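Local atomic coordinates of ABC transporter, substrate binding protein (Aeropyrum pernix, PDB entry 3EAF), a protein that probably binds a small solute outside the cell and delivers it to a membrane ABC transporter for uptake. Residues S157-S168 and V375-E384. Residues are numbered along the deposited sequence; the frame is centred on the assembly and turned at random.
Sequences SPIGAIKKAAPS and VDCARYTIEE
A water-bridged helix N-terminus marks this contact, where the carboxylate of Glu384 faces the first turn of helix 159-165. Water 1 accepts from Ala161 N (2.9 Å) and is hydrogen-bonded to Glu384 OE2 (2.6 Å); it also hydrogen-bonds Ser157 O and Thr381 OG1. Water 2 accepts from Gly160 N and is hydrogen-bonded to Glu384 OE1, so each carboxylate oxygen reaches one backbone N-H of the turn through a water. A negative charge here would probably be stabilised by the helix dipole. Gly160 has no side chain to hold this carboxylate off: Glu384 OE2 comes to 3.2 Å from Gly160 CA.

Beyond the waters the helices pack directly, their short axes 8.3 Å apart and inclined at 122°. The methyl of Ala161 fits between Thr381 OG1, Cys377 O and Tyr380 CB, and Thr381 OG1 is further fixed by Ser125 of helix 124-139. In this periplasmic-binding-protein fold, helix 159-165 rests its other side on strands 142-148 and 202-205 of the seven-stranded sheet, so the contact joins the C-terminal helix 377-382 to a helix packed on that sheet, and Cys377 also touches helix 124-139.

Lys164 covers the solvent-side flank by laying its aliphatic chain over one face of the Tyr380 ring, the two side chains crossing at about a right angle: CD sits 3.7 Å from the ring centroid, 13° off the normal, a CH-pi contact. CG anti to the backbone N (chi1 -173°) sends the chain across the ring, while NZ lies 5.2 Å from the ring centroid, at most a weak cation-pi attraction. The opposite face has Asp376 O offset toward its rim. At the ring's edge Ala165 CB meets Val375 CG1 (3.6 Å), and Val375 CG2 borders Ser168 OG, which bonds to Ala165 O.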
ATOM      1  N   SER A 157     -11.696   4.113   2.439  1.00 10.73           N
ATOM      2  CA  SER A 157     -11.560   4.008   0.975  1.00 10.28           C
ATOM      3  C   SER A 157     -12.290   2.830   0.305  1.00  9.75           C
ATOM      4  O   SER A 157     -13.037   3.053  -0.657  1.00 10.18           O
ATOM      5  CB  SER A 157     -10.085   4.076   0.538  1.00 10.31           C
ATOM      6  OG  SER A 157      -9.974   4.087  -0.879  1.00 10.25           O
ATOM      7  N   PRO A 158     -12.070   1.586   0.780  1.00  9.24           N
ATOM      8  CA  PRO A 158     -12.728   0.452   0.119  1.00  9.10           C
ATOM      9  C   PRO A 158     -14.108   0.081   0.700  1.00  8.99           C
ATOM     10  O   PRO A 158     -14.755  -0.847   0.192  1.00  8.97           O
ATOM     11  CB  PRO A 158     -11.750  -0.690   0.382  1.00  8.89           C
ATOM     12  CG  PRO A 158     -11.227  -0.395   1.744  1.00  9.01           C
ATOM     13  CD  PRO A 158     -11.205   1.121   1.885  1.00  9.46           C
ATOM     14  N   ILE A 159     -14.549   0.789   1.742  1.00  8.51           N
ATOM     15  CA  ILE A 159     -15.769   0.408   2.478  1.00  8.62           C
ATOM     16  C   ILE A 159     -17.012   0.316   1.580  1.00  8.98           C
ATOM     17  O   ILE A 159     -17.722  -0.694   1.594  1.00  9.34           O
ATOM     18  CB  ILE A 159     -16.012   1.311   3.727  1.00  8.36           C
ATOM     19  CG1 ILE A 159     -14.886   1.135   4.757  1.00  7.47           C
ATOM     20  CG2 ILE A 159     -17.383   1.035   4.365  1.00  7.91           C
ATOM     21  CD1 ILE A 159     -14.727  -0.297   5.333  1.00  6.00           C
ATOM     22  N   GLY A 160     -17.249   1.342   0.769  1.00  9.17           N
ATOM     23  CA  GLY A 160     -18.372   1.309  -0.179  1.00  9.47           C
ATOM     24  C   GLY A 160     -18.359   0.111  -1.120  1.00  9.48           C
ATOM     25  O   GLY A 160     -19.398  -0.525  -1.352  1.00  9.36           O
ATOM     26  N   ALA A 161     -17.185  -0.191  -1.674  1.00  9.51           N
ATOM     27  CA  ALA A 161     -17.025  -1.315  -2.596  1.00  9.35           C
ATOM     28  C   ALA A 161     -17.197  -2.660  -1.892  1.00  9.70           C
ATOM     29  O   ALA A 161     -17.748  -3.600  -2.471  1.00  9.61           O
ATOM     30  CB  ALA A 161     -15.668  -1.247  -3.312  1.00  9.48           C
ATOM     31  N   ILE A 162     -16.725  -2.748  -0.648  1.00 10.05           N
ATOM     32  CA  ILE A 162     -16.951  -3.933   0.173  1.00 10.56           C
ATOM     33  C   ILE A 162     -18.449  -4.188   0.374  1.00 11.08           C
ATOM     34  O   ILE A 162     -18.909  -5.318   0.204  1.00 11.34           O
ATOM     35  CB  ILE A 162     -16.245  -3.848   1.544  1.00 10.45           C
ATOM     36  CG1 ILE A 162     -14.723  -3.974   1.383  1.00  9.93           C
ATOM     37  CG2 ILE A 162     -16.747  -4.953   2.475  1.00 10.41           C
ATOM     38  CD1 ILE A 162     -13.949  -3.569   2.633  1.00  8.71           C
ATOM     39  N   LYS A 163     -19.199  -3.145   0.728  1.00 11.65           N
ATOM     40  CA  LYS A 163     -20.651  -3.268   0.934  1.00 12.32           C
ATOM     41  C   LYS A 163     -21.390  -3.692  -0.337  1.00 12.81           C
ATOM     42  O   LYS A 163     -22.311  -4.512  -0.281  1.00 13.01           O
ATOM     43  CB  LYS A 163     -21.247  -1.976   1.506  1.00 12.01           C
ATOM     44  CG  LYS A 163     -20.890  -1.717   2.970  1.00 11.75           C
ATOM     45  CD  LYS A 163     -21.321  -0.325   3.411  1.00 12.82           C
ATOM     46  CE  LYS A 163     -20.824  -0.021   4.807  1.00 12.65           C
ATOM     47  NZ  LYS A 163     -21.476   1.172   5.416  1.00 13.25           N
ATOM     48  N   LYS A 164     -20.975  -3.150  -1.478  1.00 13.35           N
ATOM     49  CA  LYS A 164     -21.610  -3.474  -2.757  1.00 14.37           C
ATOM     50  C   LYS A 164     -21.297  -4.903  -3.204  1.00 14.31           C
ATOM     51  O   LYS A 164     -22.191  -5.621  -3.658  1.00 14.47           O
ATOM     52  CB  LYS A 164     -21.217  -2.458  -3.839  1.00 14.28           C
ATOM     53  CG  LYS A 164     -21.970  -2.609  -5.167  1.00 15.76           C
ATOM     54  CD  LYS A 164     -21.818  -1.353  -6.025  1.00 16.32           C
ATOM     55  CE  LYS A 164     -22.445  -1.528  -7.413  1.00 18.87           C
ATOM     56  NZ  LYS A 164     -23.860  -1.969  -7.340  1.00 21.26           N
ATOM     57  N   ALA A 165     -20.036  -5.309  -3.055  1.00 14.16           N
ATOM     58  CA  ALA A 165     -19.574  -6.632  -3.481  1.00 14.14           C
ATOM     59  C   ALA A 165     -19.972  -7.749  -2.521  1.00 14.27           C
ATOM     60  O   ALA A 165     -20.097  -8.903  -2.934  1.00 14.03           O
ATOM     61  CB  ALA A 165     -18.062  -6.628  -3.662  1.00 14.10           C
ATOM     62  N   ALA A 166     -20.161  -7.404  -1.247  1.00 14.46           N
ATOM     63  CA  ALA A 166     -20.352  -8.396  -0.185  1.00 15.19           C
ATOM     64  C   ALA A 166     -21.437  -9.464  -0.452  1.00 15.87           C
ATOM     65  O   ALA A 166     -21.158 -10.652  -0.288  1.00 15.83           O
ATOM     66  CB  ALA A 166     -20.567  -7.716   1.182  1.00 15.13           C
ATOM     67  N   PRO A 167     -22.662  -9.051  -0.865  1.00 16.66           N
ATOM     68  CA  PRO A 167     -23.691 -10.058  -1.144  1.00 17.45           C
ATOM     69  C   PRO A 167     -23.236 -11.108  -2.153  1.00 18.16           C
ATOM     70  O   PRO A 167     -23.426 -12.301  -1.913  1.00 18.58           O
ATOM     71  CB  PRO A 167     -24.850  -9.227  -1.707  1.00 17.43           C
ATOM     72  CG  PRO A 167     -24.667  -7.878  -1.079  1.00 17.27           C
ATOM     73  CD  PRO A 167     -23.183  -7.683  -1.075  1.00 16.55           C
ATOM     74  N   SER A 168     -22.610 -10.674  -3.248  1.00 19.09           N
ATOM     75  CA  SER A 168     -22.167 -11.592  -4.301  1.00 19.86           C
ATOM     76  C   SER A 168     -21.015 -12.495  -3.854  1.00 20.09           C
ATOM     77  O   SER A 168     -20.705 -13.494  -4.511  1.00 20.26           O
ATOM     78  CB  SER A 168     -21.814 -10.832  -5.587  1.00 19.98           C
ATOM     79  OG  SER A 168     -20.589 -10.121  -5.472  1.00 21.43           O
ATOM     80  N   VAL A 375     -16.734  -8.854 -10.491  1.00 21.33           N
ATOM     81  CA  VAL A 375     -16.874  -7.845  -9.440  1.00 20.48           C
ATOM     82  C   VAL A 375     -15.935  -6.680  -9.735  1.00 19.79           C
ATOM     83  O   VAL A 375     -14.708  -6.813  -9.651  1.00 19.46           O
ATOM     84  CB  VAL A 375     -16.578  -8.431  -8.041  1.00 20.84           C
ATOM     85  CG1 VAL A 375     -16.811  -7.384  -6.959  1.00 20.84           C
ATOM     86  CG2 VAL A 375     -17.425  -9.679  -7.783  1.00 20.67           C
ATOM     87  N   ASP A 376     -16.516  -5.544 -10.103  1.00 18.88           N
ATOM     88  CA  ASP A 376     -15.729  -4.374 -10.471  1.00 18.45           C
ATOM     89  C   ASP A 376     -15.481  -3.485  -9.250  1.00 17.84           C
ATOM     90  O   ASP A 376     -16.006  -2.369  -9.154  1.00 17.33           O
ATOM     91  CB  ASP A 376     -16.407  -3.602 -11.599  1.00 18.88           C
ATOM     92  CG  ASP A 376     -15.427  -2.770 -12.411  1.00 20.21           C
ATOM     93  OD1 ASP A 376     -14.281  -2.541 -11.964  1.00 21.57           O
ATOM     94  OD2 ASP A 376     -15.810  -2.333 -13.510  1.00 23.42           O
ATOM     95  N   CYS A 377     -14.680  -4.009  -8.325  1.00 16.95           N
ATOM     96  CA  CYS A 377     -14.346  -3.342  -7.065  1.00 16.84           C
ATOM     97  C   CYS A 377     -13.873  -1.904  -7.268  1.00 16.05           C
ATOM     98  O   CYS A 377     -14.329  -0.986  -6.577  1.00 16.00           O
ATOM     99  CB  CYS A 377     -13.256  -4.126  -6.332  1.00 16.77           C
ATOM    100  SG  CYS A 377     -13.290  -5.910  -6.606  1.00 19.82           S
ATOM    101  N   ALA A 378     -12.956  -1.725  -8.216  1.00 15.36           N
ATOM    102  CA  ALA A 378     -12.355  -0.429  -8.507  1.00 15.18           C
ATOM    103  C   ALA A 378     -13.402   0.599  -8.903  1.00 15.24           C
ATOM    104  O   ALA A 378     -13.498   1.659  -8.286  1.00 14.74           O
ATOM    105  CB  ALA A 378     -11.309  -0.566  -9.602  1.00 14.89           C
ATOM    106  N   ARG A 379     -14.191   0.278  -9.929  1.00 15.16           N
ATOM    107  CA  ARG A 379     -15.182   1.226 -10.424  1.00 15.81           C
ATOM    108  C   ARG A 379     -16.303   1.527  -9.425  1.00 15.73           C
ATOM    109  O   ARG A 379     -16.855   2.624  -9.449  1.00 15.87           O
ATOM    110  CB  ARG A 379     -15.714   0.809 -11.796  1.00 16.10           C
ATOM    111  CG  ARG A 379     -14.663   1.001 -12.887  1.00 17.53           C
ATOM    112  CD  ARG A 379     -15.227   0.826 -14.289  1.00 20.28           C
ATOM    113  NE  ARG A 379     -14.172   0.914 -15.299  1.00 20.73           N
ATOM    114  CZ  ARG A 379     -13.368  -0.089 -15.636  1.00 21.52           C
ATOM    115  NH1 ARG A 379     -13.485  -1.274 -15.050  1.00 22.60           N
ATOM    116  NH2 ARG A 379     -12.438   0.100 -16.563  1.00 22.22           N
ATOM    117  N   TYR A 380     -16.598   0.584  -8.527  1.00 15.86           N
ATOM    118  CA  TYR A 380     -17.558   0.830  -7.441  1.00 16.33           C
ATOM    119  C   TYR A 380     -17.121   2.039  -6.627  1.00 16.65           C
ATOM    120  O   TYR A 380     -17.927   2.920  -6.324  1.00 16.40           O
ATOM    121  CB  TYR A 380     -17.693  -0.376  -6.501  1.00 16.39           C
ATOM    122  CG  TYR A 380     -18.258  -1.648  -7.112  1.00 16.13           C
ATOM    123  CD1 TYR A 380     -18.918  -1.640  -8.344  1.00 16.09           C
ATOM    124  CD2 TYR A 380     -18.157  -2.859  -6.431  1.00 15.65           C
ATOM    125  CE1 TYR A 380     -19.435  -2.820  -8.897  1.00 15.65           C
ATOM    126  CE2 TYR A 380     -18.675  -4.029  -6.966  1.00 16.46           C
ATOM    127  CZ  TYR A 380     -19.314  -4.002  -8.197  1.00 16.67           C
ATOM    128  OH  TYR A 380     -19.829  -5.171  -8.720  1.00 18.00           O
ATOM    129  N   THR A 381     -15.834   2.077  -6.287  1.00 16.80           N
ATOM    130  CA  THR A 381     -15.279   3.148  -5.473  1.00 17.24           C
ATOM    131  C   THR A 381     -15.183   4.457  -6.265  1.00 18.11           C
ATOM    132  O   THR A 381     -15.495   5.525  -5.737  1.00 17.83           O
ATOM    133  CB  THR A 381     -13.906   2.748  -4.885  1.00 17.01           C
ATOM    134  OG1 THR A 381     -14.053   1.535  -4.139  1.00 15.71           O
ATOM    135  CG2 THR A 381     -13.364   3.840  -3.960  1.00 16.27           C
ATOM    136  N   ILE A 382     -14.766   4.360  -7.528  1.00 19.30           N
ATOM    137  CA  ILE A 382     -14.635   5.528  -8.408  1.00 20.63           C
ATOM    138  C   ILE A 382     -15.982   6.242  -8.581  1.00 21.88           C
ATOM    139  O   ILE A 382     -16.052   7.476  -8.522  1.00 22.08           O
ATOM    140  CB  ILE A 382     -14.034   5.141  -9.785  1.00 20.47           C
ATOM    141  CG1 ILE A 382     -12.585   4.657  -9.614  1.00 19.70           C
ATOM    142  CG2 ILE A 382     -14.090   6.317 -10.752  1.00 20.57           C
ATOM    143  CD1 ILE A 382     -12.103   3.715 -10.703  1.00 19.17           C
ATOM    144  N   GLU A 383     -17.044   5.456  -8.762  1.00 23.20           N
ATOM    145  CA  GLU A 383     -18.394   5.986  -8.965  1.00 24.81           C
ATOM    146  C   GLU A 383     -19.069   6.529  -7.687  1.00 25.14           C
ATOM    147  O   GLU A 383     -20.145   7.132  -7.763  1.00 25.19           O
ATOM    148  CB  GLU A 383     -19.272   4.944  -9.678  1.00 24.81           C
ATOM    149  CG  GLU A 383     -18.885   4.732 -11.156  1.00 25.90           C
ATOM    150  CD  GLU A 383     -19.439   3.449 -11.775  1.00 26.53           C
ATOM    151  OE1 GLU A 383     -20.312   2.786 -11.157  1.00 28.41           O
ATOM    152  OE2 GLU A 383     -18.994   3.100 -12.898  1.00 29.00           O
ATOM    153  N   GLU A 384     -18.432   6.327  -6.529  1.00 25.62           N
ATOM    154  CA  GLU A 384     -18.940   6.842  -5.241  1.00 26.06           C
ATOM    155  C   GLU A 384     -19.147   8.355  -5.223  1.00 26.50           C
ATOM    156  O   GLU A 384     -18.190   9.125  -5.366  1.00 26.59           O
ATOM    157  CB  GLU A 384     -18.007   6.455  -4.088  1.00 25.95           C
ATOM    158  CG  GLU A 384     -18.541   5.359  -3.205  1.00 24.98           C
ATOM    159  CD  GLU A 384     -17.488   4.772  -2.292  1.00 23.94           C
ATOM    160  OE1 GLU A 384     -16.781   5.535  -1.595  1.00 24.52           O
ATOM    161  OE2 GLU A 384     -17.375   3.534  -2.263  1.00 22.94           O
TER
HETATM  162  O   HOH W   1     -15.307   2.023  -1.697  1.00 12.50           O
HETATM  163  O   HOH W   2     -16.147   3.980   0.942  1.00  8.08           O